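Local coordinates for protein NAD-dependent epimerase/dehydratase (Veillonella parvula DSM 2008, PDB 3R6D) that probably binds NAD(P) through a Rossmann-type fold, as an epimerase or dehydratase of that family would, at residues A[24-29]-A[51-56]; A[34-39]-A[55-60]. All blocks are in the same frame, centred on the assembly; numbering follows the deposited sequence.

Contact 1 (A[24-29]-A[51-56])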
ATOM      1  N   THR A  24      -5.852 -12.700  -0.612  0.50 10.78           N
ATOM      2  CA  THR A  24      -4.956 -13.383  -1.553  0.50 11.30           C
ATOM      3  C   THR A  24      -3.805 -14.060  -0.842  0.50 10.80           C
ATOM      4  O   THR A  24      -3.361 -15.120  -1.283  0.50 11.62           O
ATOM      5  CB  THR A  24      -4.396 -12.472  -2.678  0.50 12.18           C
ATOM      6  OG1 THR A  24      -3.176 -11.818  -2.272  0.50 15.14           O
ATOM      7  CG2 THR A  24      -5.402 -11.505  -3.117  0.50 13.98           C
ATOM      8  N   LEU A  25      -3.289 -13.440   0.217  1.00 10.22           N
ATOM      9  CA  LEU A  25      -2.191 -14.072   0.943  1.00 10.19           C
ATOM     10  C   LEU A  25      -2.676 -15.325   1.678  1.00 10.28           C
ATOM     11  O   LEU A  25      -1.921 -16.279   1.820  1.00 11.57           O
ATOM     12  CB  LEU A  25      -1.500 -13.080   1.867  1.00 10.30           C
ATOM     13  CG  LEU A  25      -0.805 -11.888   1.176  1.00 10.48           C
ATOM     14  CD1 LEU A  25      -0.206 -10.959   2.227  1.00 11.34           C
ATOM     15  CD2 LEU A  25       0.246 -12.320   0.156  1.00 11.33           C
ATOM     16  N   LEU A  26      -3.904 -15.315   2.178  1.00 10.40           N
ATOM     17  CA  LEU A  26      -4.403 -16.526   2.804  1.00 11.40           C
ATOM     18  C   LEU A  26      -4.595 -17.635   1.777  1.00 11.86           C
ATOM     19  O   LEU A  26      -4.250 -18.785   2.059  1.00 13.47           O
ATOM     20  CB  LEU A  26      -5.718 -16.243   3.542  1.00 11.18           C
ATOM     21  CG  LEU A  26      -5.581 -15.341   4.784  1.00 11.57           C
ATOM     22  CD1 LEU A  26      -6.939 -14.931   5.285  1.00 12.24           C
ATOM     23  CD2 LEU A  26      -4.752 -16.075   5.862  1.00 13.23           C
ATOM     24  N   THR A  27      -5.163 -17.307   0.619  1.00 11.95           N
ATOM     25  CA  THR A  27      -5.487 -18.323  -0.384  1.00 12.69           C
ATOM     26  C   THR A  27      -4.234 -18.870  -1.070  1.00 13.59           C
ATOM     27  O   THR A  27      -4.136 -20.088  -1.316  1.00 14.59           O
ATOM     28  CB  THR A  27      -6.449 -17.752  -1.420  1.00 12.76           C
ATOM     29  OG1 THR A  27      -7.651 -17.391  -0.731  1.00 13.45           O
ATOM     30  CG2 THR A  27      -6.792 -18.785  -2.495  1.00 15.47           C
ATOM     31  N   TYR A  28      -3.255 -18.006  -1.351  1.00 13.06           N
ATOM     32  CA  TYR A  28      -2.206 -18.321  -2.294  1.00 13.73           C
ATOM     33  C   TYR A  28      -0.814 -18.375  -1.673  1.00 14.17           C
ATOM     34  O   TYR A  28       0.150 -18.572  -2.415  1.00 15.10           O
ATOM     35  CB  TYR A  28      -2.187 -17.323  -3.494  1.00 13.63           C
ATOM     36  CG  TYR A  28      -3.459 -17.430  -4.310  1.00 14.83           C
ATOM     37  CD1 TYR A  28      -3.734 -18.583  -5.080  1.00 16.51           C
ATOM     38  CD2 TYR A  28      -4.409 -16.422  -4.279  1.00 15.83           C
ATOM     39  CE1 TYR A  28      -4.908 -18.693  -5.802  1.00 19.50           C
ATOM     40  CE2 TYR A  28      -5.581 -16.511  -5.048  1.00 18.37           C
ATOM     41  CZ  TYR A  28      -5.822 -17.661  -5.788  1.00 19.85           C
ATOM     42  OH  TYR A  28      -7.000 -17.780  -6.527  1.00 24.87           O
ATOM     43  N   THR A  29      -0.710 -18.182  -0.354  1.00 13.40           N
ATOM     44  CA  THR A  29       0.572 -18.342   0.340  1.00 14.12           C
ATOM     45  C   THR A  29       0.370 -19.017   1.695  1.00 14.21           C
ATOM     46  O   THR A  29      -0.764 -19.203   2.138  1.00 14.35           O
ATOM     47  CB  THR A  29       1.272 -16.959   0.594  1.00 13.30           C
ATOM     48  OG1 THR A  29       0.730 -16.340   1.761  1.00 12.76           O
ATOM     49  CG2 THR A  29       1.210 -16.022  -0.594  1.00 13.68           C
ATOM     50  N   HIS A  51      -9.747 -16.985  10.268  1.00 14.24           N
ATOM     51  CA  HIS A  51      -8.712 -17.868   9.704  1.00 13.81           C
ATOM     52  C   HIS A  51      -7.559 -18.039  10.703  1.00 14.02           C
ATOM     53  O   HIS A  51      -7.118 -17.068  11.330  1.00 13.97           O
ATOM     54  CB  HIS A  51      -8.172 -17.248   8.401  1.00 13.26           C
ATOM     55  CG  HIS A  51      -7.357 -18.202   7.583  1.00 12.68           C
ATOM     56  ND1 HIS A  51      -6.118 -18.685   7.979  1.00 13.86           N
ATOM     57  CD2 HIS A  51      -7.648 -18.815   6.413  1.00 13.72           C
ATOM     58  CE1 HIS A  51      -5.674 -19.532   7.061  1.00 14.50           C
ATOM     59  NE2 HIS A  51      -6.580 -19.617   6.093  1.00 14.44           N
ATOM     60  N   GLU A  52      -7.063 -19.266  10.829  1.00 15.49           N
ATOM     61  CA  GLU A  52      -5.990 -19.566  11.809  1.00 17.00           C
ATOM     62  C   GLU A  52      -4.678 -18.776  11.587  1.00 15.89           C
ATOM     63  O   GLU A  52      -3.878 -18.612  12.541  1.00 18.22           O
ATOM     64  CB  GLU A  52      -5.681 -21.065  11.845  1.00 19.45           C
ATOM     65  CG  GLU A  52      -5.161 -21.614  10.552  1.00 23.71           C
ATOM     66  CD  GLU A  52      -4.834 -23.098  10.611  1.00 31.92           C
ATOM     67  OE1 GLU A  52      -5.047 -23.745  11.677  1.00 35.97           O
ATOM     68  OE2 GLU A  52      -4.349 -23.621   9.580  1.00 35.96           O
ATOM     69  N   ARG A  53      -4.435 -18.327  10.358  1.00 14.39           N
ATOM     70  CA  ARG A  53      -3.203 -17.585  10.084  1.00 14.04           C
ATOM     71  C   ARG A  53      -3.360 -16.073  10.247  1.00 13.11           C
ATOM     72  O   ARG A  53      -2.443 -15.316   9.923  1.00 14.58           O
ATOM     73  CB  ARG A  53      -2.634 -17.966   8.718  1.00 13.22           C
ATOM     74  CG  ARG A  53      -1.835 -19.269   8.781  1.00 14.79           C
ATOM     75  CD  ARG A  53      -1.169 -19.607   7.450  1.00 15.25           C
ATOM     76  NE  ARG A  53      -2.114 -20.008   6.397  1.00 14.58           N
ATOM     77  CZ  ARG A  53      -2.320 -19.423   5.212  1.00 15.22           C
ATOM     78  NH1 ARG A  53      -1.689 -18.288   4.837  1.00 15.23           N
ATOM     79  NH2 ARG A  53      -3.198 -19.983   4.384  1.00 14.33           N
ATOM     80  N   VAL A  54      -4.478 -15.608  10.801  1.00 12.07           N
ATOM     81  CA  VAL A  54      -4.740 -14.198  11.030  1.00 11.63           C
ATOM     82  C   VAL A  54      -4.795 -13.904  12.527  1.00 12.32           C
ATOM     83  O   VAL A  54      -5.511 -14.585  13.265  1.00 13.68           O
ATOM     84  CB  VAL A  54      -6.077 -13.771  10.378  1.00 11.91           C
ATOM     85  CG1 VAL A  54      -6.422 -12.332  10.699  1.00 13.41           C
ATOM     86  CG2 VAL A  54      -5.984 -13.972   8.853  1.00 12.73           C
ATOM     87  N   THR A  55      -4.035 -12.896  12.951  1.00 12.11           N
ATOM     88  CA  THR A  55      -4.017 -12.404  14.309  1.00 12.88           C
ATOM     89  C   THR A  55      -4.421 -10.944  14.259  1.00 12.40           C
ATOM     90  O   THR A  55      -3.872 -10.204  13.446  1.00 13.13           O
ATOM     91  CB  THR A  55      -2.605 -12.526  14.895  1.00 13.85           C
ATOM     92  OG1 THR A  55      -2.203 -13.902  14.854  1.00 15.89           O
ATOM     93  CG2 THR A  55      -2.556 -12.005  16.318  1.00 15.39           C
ATOM     94  N   VAL A  56      -5.354 -10.525  15.110  1.00 13.04           N
ATOM     95  CA  VAL A  56      -5.772  -9.111  15.232  1.00 12.91           C
ATOM     96  C   VAL A  56      -5.152  -8.484  16.468  1.00 12.45           C
ATOM     97  O   VAL A  56      -5.230  -9.092  17.563  1.00 13.71           O
ATOM     98  CB  VAL A  56      -7.319  -8.972  15.365  1.00 14.32           C
ATOM     99  CG1 VAL A  56      -7.742  -7.515  15.728  1.00 15.83           C
ATOM    100  CG2 VAL A  56      -7.991  -9.437  14.085  1.00 16.36           C
TER

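Contact 2 (A[34-39]-A[55-60])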
ATOM      1  N   THR A  34      -0.644 -10.503  10.580  1.00  9.99           N
ATOM      2  CA  THR A  34      -1.124  -9.720  11.711  1.00 10.07           C
ATOM      3  C   THR A  34      -1.809  -8.479  11.184  1.00  9.62           C
ATOM      4  O   THR A  34      -1.228  -7.762  10.350  1.00 10.79           O
ATOM      5  CB  THR A  34       0.041  -9.358  12.625  1.00 10.22           C
ATOM      6  OG1 THR A  34       0.603 -10.567  13.130  1.00 12.63           O
ATOM      7  CG2 THR A  34      -0.375  -8.488  13.773  1.00 12.20           C
ATOM      8  N   LEU A  35      -3.038  -8.257  11.630  1.00 10.36           N
ATOM      9  CA  LEU A  35      -3.830  -7.089  11.251  1.00  9.83           C
ATOM     10  C   LEU A  35      -3.901  -6.128  12.436  1.00 10.80           C
ATOM     11  O   LEU A  35      -4.294  -6.554  13.530  1.00 12.00           O
ATOM     12  CB  LEU A  35      -5.254  -7.510  10.857  1.00 10.90           C
ATOM     13  CG  LEU A  35      -5.324  -8.566   9.750  1.00  9.98           C
ATOM     14  CD1 LEU A  35      -6.801  -8.910   9.453  1.00 12.29           C
ATOM     15  CD2 LEU A  35      -4.630  -8.135   8.465  1.00 10.92           C
ATOM     16  N   TYR A  36      -3.507  -4.854  12.243  1.00 10.20           N
ATOM     17  CA  TYR A  36      -3.529  -3.858  13.320  1.00 11.69           C
ATOM     18  C   TYR A  36      -4.582  -2.830  13.033  1.00 11.62           C
ATOM     19  O   TYR A  36      -4.639  -2.295  11.907  1.00 13.16           O
ATOM     20  CB  TYR A  36      -2.185  -3.156  13.353  1.00 11.83           C
ATOM     21  CG  TYR A  36      -2.040  -2.161  14.491  1.00 12.22           C
ATOM     22  CD1 TYR A  36      -1.968  -2.603  15.812  1.00 11.80           C
ATOM     23  CD2 TYR A  36      -1.976  -0.785  14.257  1.00 11.60           C
ATOM     24  CE1 TYR A  36      -1.805  -1.695  16.879  1.00 13.66           C
ATOM     25  CE2 TYR A  36      -1.826   0.127  15.323  1.00 11.95           C
ATOM     26  CZ  TYR A  36      -1.751  -0.342  16.628  1.00 12.68           C
ATOM     27  OH  TYR A  36      -1.564   0.511  17.698  1.00 13.54           O
ATOM     28  N   GLY A  37      -5.413  -2.508  14.025  1.00 11.77           N
ATOM     29  CA  GLY A  37      -6.398  -1.437  13.812  1.00 12.36           C
ATOM     30  C   GLY A  37      -7.512  -1.479  14.828  1.00 11.84           C
ATOM     31  O   GLY A  37      -7.409  -2.142  15.874  1.00 12.37           O
ATOM     32  N   ARG A  38      -8.572  -0.739  14.499  1.00 12.35           N
ATOM     33  CA  ARG A  38      -9.685  -0.456  15.408  1.00 11.70           C
ATOM     34  C   ARG A  38     -10.887  -1.282  14.972  1.00 10.81           C
ATOM     35  O   ARG A  38     -11.259  -1.245  13.794  1.00 11.64           O
ATOM     36  CB  ARG A  38      -9.977   1.034  15.352  1.00 12.21           C
ATOM     37  CG  ARG A  38     -11.161   1.440  16.205  1.00 11.76           C
ATOM     38  CD  ARG A  38     -11.586   2.879  15.919  1.00 12.73           C
ATOM     39  NE  ARG A  38     -12.196   3.021  14.588  1.00 13.45           N
ATOM     40  CZ  ARG A  38     -11.643   3.617  13.537  1.00 13.48           C
ATOM     41  NH1 ARG A  38     -10.405   4.134  13.584  1.00 14.89           N
ATOM     42  NH2 ARG A  38     -12.336   3.673  12.409  1.00 15.58           N
ATOM     43  N   GLN A  39     -11.511  -2.007  15.905  1.00 11.14           N
ATOM     44  CA  GLN A  39     -12.743  -2.783  15.609  1.00 10.80           C
ATOM     45  C   GLN A  39     -12.583  -3.677  14.390  1.00 10.84           C
ATOM     46  O   GLN A  39     -13.526  -3.880  13.647  1.00 10.98           O
ATOM     47  CB  GLN A  39     -13.993  -1.887  15.468  1.00 11.40           C
ATOM     48  CG  GLN A  39     -14.364  -1.250  16.806  1.00 13.12           C
ATOM     49  CD  GLN A  39     -14.707  -2.320  17.837  1.00 11.93           C
ATOM     50  OE1 GLN A  39     -15.496  -3.250  17.553  1.00 14.33           O
ATOM     51  NE2 GLN A  39     -14.172  -2.180  19.040  1.00 14.52           N
ATOM     52  N   THR A  55      -4.035 -12.896  12.951  1.00 12.11           N
ATOM     53  CA  THR A  55      -4.017 -12.404  14.309  1.00 12.88           C
ATOM     54  C   THR A  55      -4.421 -10.944  14.259  1.00 12.40           C
ATOM     55  O   THR A  55      -3.872 -10.204  13.446  1.00 13.13           O
ATOM     56  CB  THR A  55      -2.605 -12.526  14.895  1.00 13.85           C
ATOM     57  OG1 THR A  55      -2.203 -13.902  14.854  1.00 15.89           O
ATOM     58  CG2 THR A  55      -2.556 -12.005  16.318  1.00 15.39           C
ATOM     59  N   VAL A  56      -5.354 -10.525  15.110  1.00 13.04           N
ATOM     60  CA  VAL A  56      -5.772  -9.111  15.232  1.00 12.91           C
ATOM     61  C   VAL A  56      -5.152  -8.484  16.468  1.00 12.45           C
ATOM     62  O   VAL A  56      -5.230  -9.092  17.563  1.00 13.71           O
ATOM     63  CB  VAL A  56      -7.319  -8.972  15.365  1.00 14.32           C
ATOM     64  CG1 VAL A  56      -7.742  -7.515  15.728  1.00 15.83           C
ATOM     65  CG2 VAL A  56      -7.991  -9.437  14.085  1.00 16.36           C
ATOM     66  N   ILE A  57      -4.592  -7.278  16.326  1.00 12.14           N
ATOM     67  CA  ILE A  57      -4.094  -6.495  17.452  1.00 13.24           C
ATOM     68  C   ILE A  57      -4.765  -5.132  17.422  1.00 12.98           C
ATOM     69  O   ILE A  57      -4.726  -4.433  16.403  1.00 13.82           O
ATOM     70  CB  ILE A  57      -2.556  -6.360  17.430  1.00 14.15           C
ATOM     71  CG1 ILE A  57      -1.916  -7.765  17.520  1.00 15.82           C
ATOM     72  CG2 ILE A  57      -2.079  -5.385  18.536  1.00 14.76           C
ATOM     73  CD1 ILE A  57      -0.430  -7.806  17.400  1.00 18.38           C
ATOM     74  N   GLU A  58      -5.389  -4.772  18.534  1.00 13.89           N
ATOM     75  CA  GLU A  58      -6.107  -3.498  18.700  1.00 14.44           C
ATOM     76  C   GLU A  58      -5.178  -2.321  18.857  1.00 13.74           C
ATOM     77  O   GLU A  58      -4.186  -2.402  19.589  1.00 14.33           O
ATOM     78  CB  GLU A  58      -6.964  -3.629  20.000  1.00 16.26           C
ATOM     79  CG  GLU A  58      -7.754  -2.390  20.424  1.00 17.66           C
ATOM     80  CD  GLU A  58      -6.978  -1.355  21.230  1.00 15.63           C
ATOM     81  OE1 GLU A  58      -6.330  -1.662  22.275  1.00 17.97           O
ATOM     82  OE2 GLU A  58      -7.081  -0.168  20.857  1.00 16.93           O
ATOM     83  N   GLY A  59      -5.487  -1.218  18.174  1.00 13.60           N
ATOM     84  CA  GLY A  59      -4.819   0.035  18.418  1.00 14.24           C
ATOM     85  C   GLY A  59      -4.887   0.982  17.244  1.00 13.20           C
ATOM     86  O   GLY A  59      -5.461   0.685  16.187  1.00 13.00           O
ATOM     87  N   SER A  60      -4.337   2.166  17.482  1.00 13.76           N
ATOM     88  CA  SER A  60      -4.226   3.210  16.470  1.00 14.57           C
ATOM     89  C   SER A  60      -2.770   3.560  16.305  1.00 13.03           C
ATOM     90  O   SER A  60      -1.883   3.097  17.049  1.00 13.87           O
ATOM     91  CB  SER A  60      -4.986   4.453  16.942  1.00 15.27           C
ATOM     92  OG  SER A  60      -4.164   5.163  17.886  1.00 16.90           O
TER

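Contact 1 (A[24-29]-A[51-56])
Leu-26 and Arg-53 mark the closest backbone approach, their CA atoms 7.5 Å apart, where the last turn of a helix that gives way at Thr-29 meets a type I beta turn from His-51 to Val-54 leading into a strand; at this spacing it is side chains that bridge the gap, one of them to a backbone carbonyl. Leu-26, the apolar centre, has CG beside the backbone N and anti to the carbonyl carbon (chi1 -68°), and its two methyls lie against both His-51 and Val-54, CD2 chiefly on the ring and CD1 chiefly on the valine. CD2 sits over the centre of the His-51 imidazole, 3.7 Å from the ring centroid and only 11° off the ring normal, a clear CH-pi contact, while CD1 meets Val-54 CG2 at 3.8 Å, the two side chains crossing at about a right angle. The imidazole has little freedom to turn, because its ND1 accepts the Arg-53 backbone N at 2.9 Å, the donor lying in the ring plane. The arrangement belongs to the beta-alpha-beta layering of a Rossmann-type fold, in which helix 22-28 packs on the sheet; here its C-terminal end is tied to the loop before strand 54-58. Arg-53 supplies the polar half. Its chain bends at chi3 and brings the guanidinium to the helix end, where NH2 donates to Leu-26 O at 2.8 Å, in the carbonyl plane and on a lone pair, with an N-H...O angle of 162°. Thr-29 O lies 3.0 Å from Arg-53 NH1, obliquely to the group, and Leu-26 CD2 lies over one guanidinium face toward its rim. The cation thus bonds Leu-26 O in the last helical turn and, through NH1, Met-31 O just beyond it, probably favourable to the helix dipole. Thr-29 OG1 donates to Leu-25 O at 2.7 Å and is also hydrogen-bonded to Met-31 N.

Contact 2 (A[34-39]-A[55-60])
Tyr-36 reaches across its partner strand until its hydroxyl donates to Ser-60 O at 2.7 Å, the oxygen lying near the plane of the ring. Relative to the Ser-60 carbonyl, the hydroxyl comes in above the plane, missing the lone-pair directions. With CG anti to the backbone N (chi1 -176°), the ring leans over residues 57-60. Ile-57 CG2 meets the ring edge at CD1 (3.9 Å), whereas Gly-59 O stands 3.7 Å above one face, offset toward the rim. Gly-59, without a side chain, lets the phenol pass closely, its CA 3.4 Å from Tyr-36 OH. On this same face Ile-57 points its other arm back toward the start of the strand, where CD1 rests on Thr-34 CG2 at 3.7 Å; Thr-34 and Thr-55 stand side by side, pointing the same way. Leu-35 and Val-56 project from the reverse face. Beneath these side chains runs a parallel pairing in which Leu-35 bonds through both N and O, to Thr-55 O and Ile-57 N, and Gly-37 N continues it to Ile-57 O. A final bond, Gly-59 N to Gly-37 O, arrives well above the carbonyl plane as the strands part. These are neighbouring parallel strands of the Rossmann-type sheet, joined by the crossover carrying helices 40-43 and 46-49. Strand 8-11 flanks strand 33-37, helix 68-71 packs against Tyr-36 and Ile-57, and on the reverse face Leu-40 touches Leu-35 and Val-56.

In the fold
From the N terminus, strand 8-11 leads to helix 22-28, whose end supplies the first half of contact 1; the chain then turns into strand 33-37, the first half of contact 2. After the short helices 40-43 and 46-49 it returns along strand 54-58, which serves both. Contact 1 closes the longer loop, between residues 29 and 51, and contact 2 the shorter, between 39 and 55; contact 2 starts later and ends later than contact 1, so the loops overlap and neither encloses the other. Thr-55 and Val-56 are shared, and Val-54 CG1 packs on Leu-35 CD1 at 3.7 Å. Together they fasten strand 54-58 to a helix and to its neighbouring strand.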